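Local atomic coordinates of glutamyl endopeptidase (Staphylococcus epidermidis, PDB entry 6PYM), a protein that probably acts as a secreted serine endopeptidase that cleaves protein chains preferentially on the carbonyl side of glutamic acid. Residues 41-47 against 209-213; 60-65 against 97-101; 76-80 against 106-112. The protein carries 1 engineered substitution. All blocks are in the same frame, centred on the assembly; numbering follows the deposited sequence.

Overall arrangement
All three contacts involve the six-stranded antiparallel barrel formed by strands between residues 22 and 99. Contact 1 brings the tail after helix 200-209 onto that barrel, contact 2 lies inside it and contact 3 packs helix 108-111 against its end. Their centres lie only 12 to 13 Å apart. Hydrogen bonds probably join them: Asn44 O with Val99 N (2.8 Å), Asn44 OD1 with His107 ND1 (2.6 Å) and Val65 O with Phe80 N (2.8 Å). None forms the predicted charge relay. Leu47 is about 11 Å, side chain to side chain, from Asp93 and from the engineered Ala169, and Ile63 is about 11 Å from His51; contact 3 is remote.

Contact 1 of 3, residues 41-47 against 209-213; sequences VGENEIL and NIPDI
The carboxylate of Asp212 meets the turn after Gly42 with both oxygens. Asp212 OD2 accepts from the backbone N of Glu43 (2.9 Å) through its syn lone pair, in a bond bent to 132°. Asp212 OD1 accepts a hydrogen bond from a water, which also donates to Glu45 OE1, each link 2.7 Å long; the bridge separates two acidic groups and probably eases their repulsion. Asn44 N donates to Glu45 OE1 from above the carboxylate plane, 64° out of it, while Glu45 OE2 makes a salt bridge with Arg98, so both oxygens of this buried acid have partners. Gly42 suits the spot between these groups: its bare CA is 3.6 Å from Asp212 OD1 and 3.8 Å from Ile210 CG2, leaving little room for a side chain. Beside these polar groups the contact is aliphatic. Ile210 slides past Glu45 in the opposite direction, its CG1 alongside the methylene CG, and crosses Val41 at about a right angle where Ile210 CD1 meets Val41 CG2 (3.7 Å). With CG1 anti to the backbone N (chi1 -163°), Ile213 runs beside Val41 and sets its CD1 3.7 Å from Val41 CB. The beta-branched Val41 and the two isoleucines interlock here without polar groups, and Leu206 of helix 200-209 packs on Ile213 as well. Val41 and Gly42 together face Glu45, a classic beta bulge in a tight hairpin, and the docking of the C-terminal segment on the N-terminal barrel is a feature of the chymotrypsin fold.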
loop_
_atom_site.group_PDB
_atom_site.type_symbol
_atom_site.label_atom_id
_atom_site.label_comp_id
_atom_site.label_asym_id
_atom_site.label_seq_id
_atom_site.Cartn_x
_atom_site.Cartn_y
_atom_site.Cartn_z
ATOM N N VAL A 41 -7.340 -3.018 -3.917
ATOM C CA VAL A 41 -7.090 -4.137 -4.830
ATOM C C VAL A 41 -8.337 -4.939 -5.186
ATOM O O VAL A 41 -8.264 -5.843 -6.024
ATOM C CB VAL A 41 -5.989 -5.087 -4.315
ATOM C CG1 VAL A 41 -4.672 -4.364 -4.137
ATOM C CG2 VAL A 41 -6.409 -5.760 -3.016
ATOM N N GLY A 42 -9.472 -4.642 -4.561
ATOM C CA GLY A 42 -10.699 -5.360 -4.853
ATOM C C GLY A 42 -11.899 -4.535 -4.444
ATOM O O GLY A 42 -11.772 -3.447 -3.876
ATOM N N GLU A 43 -13.079 -5.094 -4.726
ATOM C CA GLU A 43 -14.336 -4.378 -4.521
ATOM C C GLU A 43 -14.436 -3.768 -3.128
ATOM O O GLU A 43 -14.927 -2.644 -2.968
ATOM C CB GLU A 43 -15.505 -5.331 -4.766
ATOM C CG GLU A 43 -16.860 -4.664 -4.635
ATOM C CD GLU A 43 -17.273 -3.929 -5.892
ATOM O OE1 GLU A 43 -16.441 -3.789 -6.815
ATOM O OE2 GLU A 43 -18.440 -3.493 -5.963
ATOM N N ASN A 44 -14.004 -4.506 -2.103
ATOM C CA ASN A 44 -14.089 -4.044 -0.721
ATOM C C ASN A 44 -12.760 -4.168 0.015
ATOM O O ASN A 44 -12.757 -4.267 1.244
ATOM C CB ASN A 44 -15.163 -4.811 0.059
ATOM C CG ASN A 44 -16.541 -4.646 -0.540
ATOM O OD1 ASN A 44 -17.119 -3.562 -0.485
ATOM N ND2 ASN A 44 -17.075 -5.719 -1.121
ATOM N N GLU A 45 -11.634 -4.190 -0.694
ATOM C CA GLU A 45 -10.400 -4.651 -0.071
ATOM C C GLU A 45 -9.211 -3.769 -0.401
ATOM O O GLU A 45 -9.021 -3.358 -1.553
ATOM C CB GLU A 45 -10.052 -6.077 -0.512
ATOM C CG GLU A 45 -10.968 -7.155 0.056
ATOM C CD GLU A 45 -12.258 -7.350 -0.728
ATOM O OE1 GLU A 45 -12.346 -6.926 -1.901
ATOM O OE2 GLU A 45 -13.179 -7.965 -0.146
ATOM N N ILE A 46 -8.385 -3.539 0.618
ATOM C CA ILE A 46 -7.060 -2.959 0.451
ATOM C C ILE A 46 -6.032 -3.956 0.967
ATOM O O ILE A 46 -6.334 -4.842 1.770
ATOM C CB ILE A 46 -6.882 -1.590 1.152
ATOM C CG1 ILE A 46 -6.852 -1.738 2.675
ATOM C CG2 ILE A 46 -7.972 -0.616 0.728
ATOM C CD1 ILE A 46 -6.281 -0.520 3.393
ATOM N N LEU A 47 -4.799 -3.792 0.496
ATOM C CA LEU A 47 -3.632 -4.404 1.117
ATOM C C LEU A 47 -2.889 -3.359 1.936
ATOM O O LEU A 47 -2.786 -2.190 1.541
ATOM C CB LEU A 47 -2.668 -4.976 0.081
ATOM C CG LEU A 47 -3.302 -5.969 -0.894
ATOM C CD1 LEU A 47 -2.257 -6.497 -1.865
ATOM C CD2 LEU A 47 -4.029 -7.094 -0.167
ATOM N N ASN A 209 -9.165 -14.803 -1.296
ATOM C CA ASN A 209 -9.881 -13.857 -0.457
ATOM C C ASN A 209 -10.474 -12.689 -1.216
ATOM O O ASN A 209 -11.360 -12.016 -0.680
ATOM C CB ASN A 209 -8.957 -13.303 0.633
ATOM C CG ASN A 209 -8.643 -14.325 1.672
ATOM O OD1 ASN A 209 -9.422 -14.513 2.606
ATOM N ND2 ASN A 209 -7.526 -15.016 1.517
ATOM N N ILE A 210 -10.027 -12.443 -2.443
ATOM C CA ILE A 210 -10.401 -11.262 -3.211
ATOM C C ILE A 210 -10.720 -11.771 -4.609
ATOM O O ILE A 210 -9.833 -11.819 -5.474
ATOM C CB ILE A 210 -9.256 -10.239 -3.233
ATOM C CG1 ILE A 210 -8.754 -9.951 -1.816
ATOM C CG2 ILE A 210 -9.703 -8.951 -3.908
ATOM C CD1 ILE A 210 -7.541 -9.047 -1.765
ATOM N N PRO A 211 -11.953 -12.207 -4.865
ATOM C CA PRO A 211 -12.204 -12.968 -6.099
ATOM C C PRO A 211 -11.950 -12.168 -7.357
ATOM O O PRO A 211 -11.593 -12.758 -8.385
ATOM C CB PRO A 211 -13.664 -13.419 -5.958
ATOM C CG PRO A 211 -14.254 -12.524 -4.910
ATOM C CD PRO A 211 -13.130 -12.159 -3.986
ATOM N N ASP A 212 -12.084 -10.843 -7.288
ATOM C CA ASP A 212 -11.868 -9.952 -8.417
ATOM C C ASP A 212 -10.434 -9.442 -8.526
ATOM O O ASP A 212 -10.189 -8.521 -9.311
ATOM C CB ASP A 212 -12.862 -8.777 -8.384
ATOM C CG ASP A 212 -12.764 -7.935 -7.106
ATOM O OD1 ASP A 212 -12.201 -8.408 -6.100
ATOM O OD2 ASP A 212 -13.276 -6.792 -7.094
ATOM N N ILE A 213 -9.485 -10.026 -7.787
ATOM C CA ILE A 213 -8.097 -9.578 -7.874
ATOM C C ILE A 213 -7.622 -9.627 -9.322
ATOM O O ILE A 213 -7.874 -10.596 -10.048
ATOM C CB ILE A 213 -7.201 -10.397 -6.928
ATOM C CG1 ILE A 213 -5.874 -9.675 -6.698
ATOM C CG2 ILE A 213 -6.965 -11.815 -7.451
ATOM C CD1 ILE A 213 -5.964 -8.554 -5.678
HETATM O O HOH W 1 -13.476 -8.616 -3.737
#

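Contact 2 of 3, residues 60-65 against 97-101; sequences PRNISV and LRVSP
Leu97 reaches out from strand 95-99 to meet Ile63, and its branched end does the touching. Its CB points toward residues 60-65, and CG, anti to the backbone N (chi1 179°), carries the two methyls toward that segment. Leu97 CD1 faces Ile63 CD1 at 4.1 Å and lies more loosely against Pro60 CB (4.5 Å). Leu97 CD2 is the busier branch: it meets Ile63 CG2 at 3.7 Å and Val65 CG2 at 3.8 Å. Leu97 and Ile63 thus come tip to tip, whereas Leu97 and Val65 slide past one another in opposite directions. The two backbones are not neighbours in the sheet. Strand 80-87 lies between strands 64-67 and 95-99, pairing with both, so these aliphatic side chains meet across the inside of the curled barrel. This is part of the aliphatic interior of the N-terminal six-stranded barrel of the chymotrypsin fold, and leucine, isoleucine and valine give it shape without polar groups to satisfy. Val99 continues the row, its CG1 3.9 Å from Val65 CG2, the two side chains crossing at about a right angle; Ile108 of the short helix 108-111 packs on both. At Arg61 the chemistry changes. The CB of Arg61 points away from residues 97-101, but bends at chi2 and chi3 fold the long chain back. Arg61 NH1 then donates to Ser100 OG in a short bond of 2.6 Å, nearly straight at 163°, with the hydroxyl only 6° out of the guanidinium plane. Serine suits this exit from the strand, being small enough to offer its oxygen at the edge of the guanidinium while its CB sits in the same plane.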
loop_
_atom_site.group_PDB
_atom_site.type_symbol
_atom_site.label_atom_id
_atom_site.label_comp_id
_atom_site.label_asym_id
_atom_site.label_seq_id
_atom_site.Cartn_x
_atom_site.Cartn_y
_atom_site.Cartn_z
ATOM N N PRO A 60 -11.546 -3.613 13.722
ATOM C CA PRO A 60 -11.366 -3.004 12.394
ATOM C C PRO A 60 -12.077 -1.680 12.239
ATOM O O PRO A 60 -11.646 -0.855 11.420
ATOM C CB PRO A 60 -11.941 -4.059 11.436
ATOM C CG PRO A 60 -11.944 -5.339 12.218
ATOM C CD PRO A 60 -12.160 -4.949 13.646
ATOM N N ARG A 61 -13.141 -1.441 13.013
ATOM C CA ARG A 61 -13.894 -0.199 12.928
ATOM C C ARG A 61 -13.081 1.013 13.361
ATOM O O ARG A 61 -13.496 2.145 13.094
ATOM C CB ARG A 61 -15.179 -0.275 13.768
ATOM C CG ARG A 61 -16.160 -1.384 13.433
ATOM C CD ARG A 61 -16.402 -1.518 11.936
ATOM N NE ARG A 61 -17.209 -0.445 11.391
ATOM C CZ ARG A 61 -17.622 -0.420 10.133
ATOM N NH1 ARG A 61 -17.295 -1.411 9.316
ATOM N NH2 ARG A 61 -18.352 0.602 9.698
ATOM N N ASN A 62 -11.948 0.804 14.027
ATOM C CA ASN A 62 -11.032 1.878 14.380
ATOM C C ASN A 62 -10.205 2.371 13.199
ATOM O O ASN A 62 -9.500 3.374 13.341
ATOM C CB ASN A 62 -10.070 1.402 15.477
ATOM C CG ASN A 62 -10.760 1.184 16.812
ATOM O OD1 ASN A 62 -11.756 1.833 17.123
ATOM N ND2 ASN A 62 -10.216 0.276 17.616
ATOM N N ILE A 63 -10.259 1.703 12.051
ATOM C CA ILE A 63 -9.388 2.026 10.924
ATOM C C ILE A 63 -10.180 2.808 9.887
ATOM O O ILE A 63 -11.207 2.327 9.392
ATOM C CB ILE A 63 -8.794 0.757 10.301
ATOM C CG1 ILE A 63 -8.133 -0.106 11.374
ATOM C CG2 ILE A 63 -7.798 1.133 9.221
ATOM C CD1 ILE A 63 -7.694 -1.456 10.861
ATOM N N SER A 64 -9.689 3.992 9.529
ATOM C CA SER A 64 -10.231 4.781 8.430
ATOM C C SER A 64 -9.302 4.684 7.225
ATOM O O SER A 64 -8.087 4.876 7.353
ATOM C CB SER A 64 -10.352 6.248 8.833
ATOM O OG SER A 64 -11.349 6.447 9.821
ATOM N N VAL A 65 -9.880 4.435 6.056
ATOM C CA VAL A 65 -9.137 4.298 4.804
ATOM C C VAL A 65 -9.618 5.378 3.852
ATOM O O VAL A 65 -10.815 5.455 3.551
ATOM C CB VAL A 65 -9.345 2.912 4.178
ATOM C CG1 VAL A 65 -8.597 2.807 2.853
ATOM C CG2 VAL A 65 -8.910 1.818 5.144
ATOM N N LEU A 97 -7.285 -5.712 4.412
ATOM C CA LEU A 97 -8.322 -5.063 5.205
ATOM C C LEU A 97 -9.547 -4.939 4.316
ATOM O O LEU A 97 -9.514 -4.250 3.290
ATOM C CB LEU A 97 -7.893 -3.693 5.722
ATOM C CG LEU A 97 -8.969 -2.960 6.534
ATOM C CD1 LEU A 97 -9.297 -3.687 7.835
ATOM C CD2 LEU A 97 -8.545 -1.541 6.816
ATOM N N ARG A 98 -10.612 -5.642 4.686
ATOM C CA ARG A 98 -11.898 -5.459 4.039
ATOM C C ARG A 98 -12.584 -4.276 4.700
ATOM O O ARG A 98 -12.591 -4.174 5.931
ATOM C CB ARG A 98 -12.734 -6.725 4.210
ATOM C CG ARG A 98 -14.069 -6.725 3.499
ATOM C CD ARG A 98 -14.593 -8.151 3.384
ATOM N NE ARG A 98 -13.805 -8.918 2.423
ATOM C CZ ARG A 98 -13.441 -10.185 2.585
ATOM N NH1 ARG A 98 -13.785 -10.848 3.680
ATOM N NH2 ARG A 98 -12.725 -10.787 1.646
ATOM N N VAL A 99 -13.135 -3.377 3.891
ATOM C CA VAL A 99 -13.804 -2.184 4.386
ATOM C C VAL A 99 -15.283 -2.240 4.031
ATOM O O VAL A 99 -15.692 -2.862 3.043
ATOM C CB VAL A 99 -13.164 -0.880 3.857
ATOM C CG1 VAL A 99 -11.749 -0.729 4.396
ATOM C CG2 VAL A 99 -13.167 -0.846 2.333
ATOM N N SER A 100 -16.084 -1.558 4.845
ATOM C CA SER A 100 -17.504 -1.427 4.579
ATOM C C SER A 100 -17.738 -0.444 3.436
ATOM O O SER A 100 -16.876 0.384 3.131
ATOM C CB SER A 100 -18.209 -0.907 5.830
ATOM O OG SER A 100 -18.118 -1.834 6.896
ATOM N N PRO A 101 -18.904 -0.510 2.788
ATOM C CA PRO A 101 -19.280 0.557 1.855
ATOM C C PRO A 101 -19.389 1.880 2.598
ATOM O O PRO A 101 -19.491 1.924 3.826
ATOM C CB PRO A 101 -20.658 0.115 1.335
ATOM C CG PRO A 101 -20.766 -1.336 1.668
ATOM C CD PRO A 101 -19.945 -1.548 2.900
#

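Contact 3 of 3, residues 76-80 against 106-112; sequences PNGKF and QHIGQVV
Asn77 turns its amide toward the end of helix 108-111, meeting Val112 and, through water, Val111. Two waters span the distance to Val111 O: one accepts from Asn77 ND2 (3.0 Å), the other donates to Asn77 OD1 (2.9 Å), and both donate to that carbonyl oxygen. The amide suits the place because it offers a donor and an acceptor side by side. Asn77 ND2 also bonds to Ser68 OG and lies against Val112 CG1 (3.4 Å). The chain passes on to Phe80, where strand 80-87 of the barrel begins. The single-turn helix here packs on interior residues of that barrel, Val40 and Val99, and Phe80 joins them. Ile108 CB sits over the centre of one face of the Phe80 ring, 3.8 Å from the centroid and 7° off its normal, a CH-pi contact; the branched chain then runs on over the same face to Phe80 CD1. At the ring's edge Gln106 O approaches Phe80 CE2 in plane (3.4 Å), and Val111 CG2 comes in obliquely to Phe80 CZ (3.6 Å). After Gln106, the N-cap residue His107 donates a hydrogen bond from its backbone N to Gln110 OE1, almost straight at 176°.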
loop_
_atom_site.group_PDB
_atom_site.type_symbol
_atom_site.label_atom_id
_atom_site.label_comp_id
_atom_site.label_asym_id
_atom_site.label_seq_id
_atom_site.Cartn_x
_atom_site.Cartn_y
_atom_site.Cartn_z
ATOM N N PRO A 76 -10.844 13.337 -1.636
ATOM C CA PRO A 76 -11.838 13.426 -2.719
ATOM C C PRO A 76 -12.756 12.225 -2.789
ATOM O O PRO A 76 -13.899 12.343 -3.251
ATOM C CB PRO A 76 -10.975 13.562 -3.981
ATOM C CG PRO A 76 -9.649 12.976 -3.595
ATOM C CD PRO A 76 -9.463 13.339 -2.150
ATOM N N ASN A 77 -12.290 11.061 -2.346
ATOM C CA ASN A 77 -13.101 9.854 -2.323
ATOM C C ASN A 77 -13.587 9.504 -0.924
ATOM O O ASN A 77 -14.023 8.373 -0.692
ATOM C CB ASN A 77 -12.360 8.707 -3.006
ATOM C CG ASN A 77 -12.295 8.902 -4.506
ATOM O OD1 ASN A 77 -13.276 9.319 -5.118
ATOM N ND2 ASN A 77 -11.144 8.648 -5.102
ATOM N N GLY A 78 -13.550 10.466 -0.005
ATOM C CA GLY A 78 -14.024 10.262 1.344
ATOM C C GLY A 78 -13.230 9.189 2.064
ATOM O O GLY A 78 -12.024 9.001 1.839
ATOM N N LYS A 79 -13.915 8.473 2.952
ATOM C CA LYS A 79 -13.295 7.404 3.712
ATOM C C LYS A 79 -14.182 6.168 3.721
ATOM O O LYS A 79 -15.384 6.221 3.430
ATOM C CB LYS A 79 -12.930 7.818 5.148
ATOM C CG LYS A 79 -14.063 7.791 6.152
ATOM C CD LYS A 79 -13.532 8.098 7.549
ATOM C CE LYS A 79 -14.551 7.765 8.633
ATOM N NZ LYS A 79 -15.775 8.612 8.553
ATOM N N PHE A 80 -13.550 5.045 4.049
ATOM C CA PHE A 80 -14.187 3.751 4.218
ATOM C C PHE A 80 -13.670 3.159 5.517
ATOM O O PHE A 80 -12.487 3.301 5.847
ATOM C CB PHE A 80 -13.834 2.843 3.043
ATOM C CG PHE A 80 -14.337 3.360 1.730
ATOM C CD1 PHE A 80 -13.650 4.359 1.053
ATOM C CD2 PHE A 80 -15.517 2.882 1.193
ATOM C CE1 PHE A 80 -14.128 4.865 -0.135
ATOM C CE2 PHE A 80 -15.997 3.377 0.005
ATOM C CZ PHE A 80 -15.302 4.370 -0.664
ATOM N N GLN A 106 -21.528 3.107 -1.615
ATOM C CA GLN A 106 -20.531 2.836 -2.642
ATOM C C GLN A 106 -19.425 1.971 -2.055
ATOM O O GLN A 106 -19.042 2.135 -0.895
ATOM C CB GLN A 106 -19.910 4.137 -3.147
ATOM C CG GLN A 106 -20.895 5.132 -3.717
ATOM C CD GLN A 106 -20.248 6.477 -3.975
ATOM O OE1 GLN A 106 -19.638 7.066 -3.083
ATOM N NE2 GLN A 106 -20.370 6.966 -5.201
ATOM N N HIS A 107 -18.921 1.047 -2.858
ATOM C CA HIS A 107 -17.818 0.197 -2.440
ATOM C C HIS A 107 -16.500 0.824 -2.871
ATOM O O HIS A 107 -16.432 1.542 -3.868
ATOM C CB HIS A 107 -17.983 -1.191 -3.046
ATOM C CG HIS A 107 -19.266 -1.854 -2.656
ATOM N ND1 HIS A 107 -19.362 -2.723 -1.592
ATOM C CD2 HIS A 107 -20.516 -1.748 -3.169
ATOM C CE1 HIS A 107 -20.611 -3.140 -1.476
ATOM N NE2 HIS A 107 -21.331 -2.562 -2.420
ATOM N N ILE A 108 -15.443 0.550 -2.104
ATOM C CA ILE A 108 -14.176 1.236 -2.348
ATOM C C ILE A 108 -13.652 0.946 -3.751
ATOM O O ILE A 108 -13.118 1.836 -4.421
ATOM C CB ILE A 108 -13.151 0.925 -1.240
ATOM C CG1 ILE A 108 -11.957 1.875 -1.332
ATOM C CG2 ILE A 108 -12.702 -0.535 -1.272
ATOM C CD1 ILE A 108 -11.088 1.855 -0.100
ATOM N N GLY A 109 -13.830 -0.284 -4.232
ATOM C CA GLY A 109 -13.378 -0.645 -5.558
ATOM C C GLY A 109 -14.272 -0.199 -6.685
ATOM O O GLY A 109 -13.993 -0.506 -7.847
ATOM N N GLN A 110 -15.352 0.509 -6.361
ATOM C CA GLN A 110 -16.166 1.223 -7.333
ATOM C C GLN A 110 -15.767 2.681 -7.455
ATOM O O GLN A 110 -15.895 3.255 -8.541
ATOM C CB GLN A 110 -17.645 1.166 -6.925
ATOM C CG GLN A 110 -18.267 -0.224 -6.970
ATOM C CD GLN A 110 -19.697 -0.255 -6.443
ATOM O OE1 GLN A 110 -20.085 0.549 -5.590
ATOM N NE2 GLN A 110 -20.490 -1.190 -6.958
ATOM N N VAL A 111 -15.282 3.295 -6.372
ATOM C CA VAL A 111 -14.946 4.713 -6.409
ATOM C C VAL A 111 -13.556 4.958 -6.971
ATOM O O VAL A 111 -13.286 6.056 -7.476
ATOM C CB VAL A 111 -15.147 5.394 -5.042
ATOM C CG1 VAL A 111 -16.553 5.132 -4.516
ATOM C CG2 VAL A 111 -14.088 4.964 -4.027
ATOM N N VAL A 112 -12.662 3.978 -6.883
ATOM C CA VAL A 112 -11.371 4.008 -7.550
ATOM C C VAL A 112 -11.228 2.710 -8.322
ATOM O O VAL A 112 -11.931 1.731 -8.062
ATOM C CB VAL A 112 -10.194 4.174 -6.564
ATOM C CG1 VAL A 112 -10.368 5.443 -5.761
ATOM C CG2 VAL A 112 -10.064 2.960 -5.648
HETATM O O HOH W 2 -11.476 8.102 -8.008
HETATM O O HOH W 3 -14.821 8.439 -7.449
#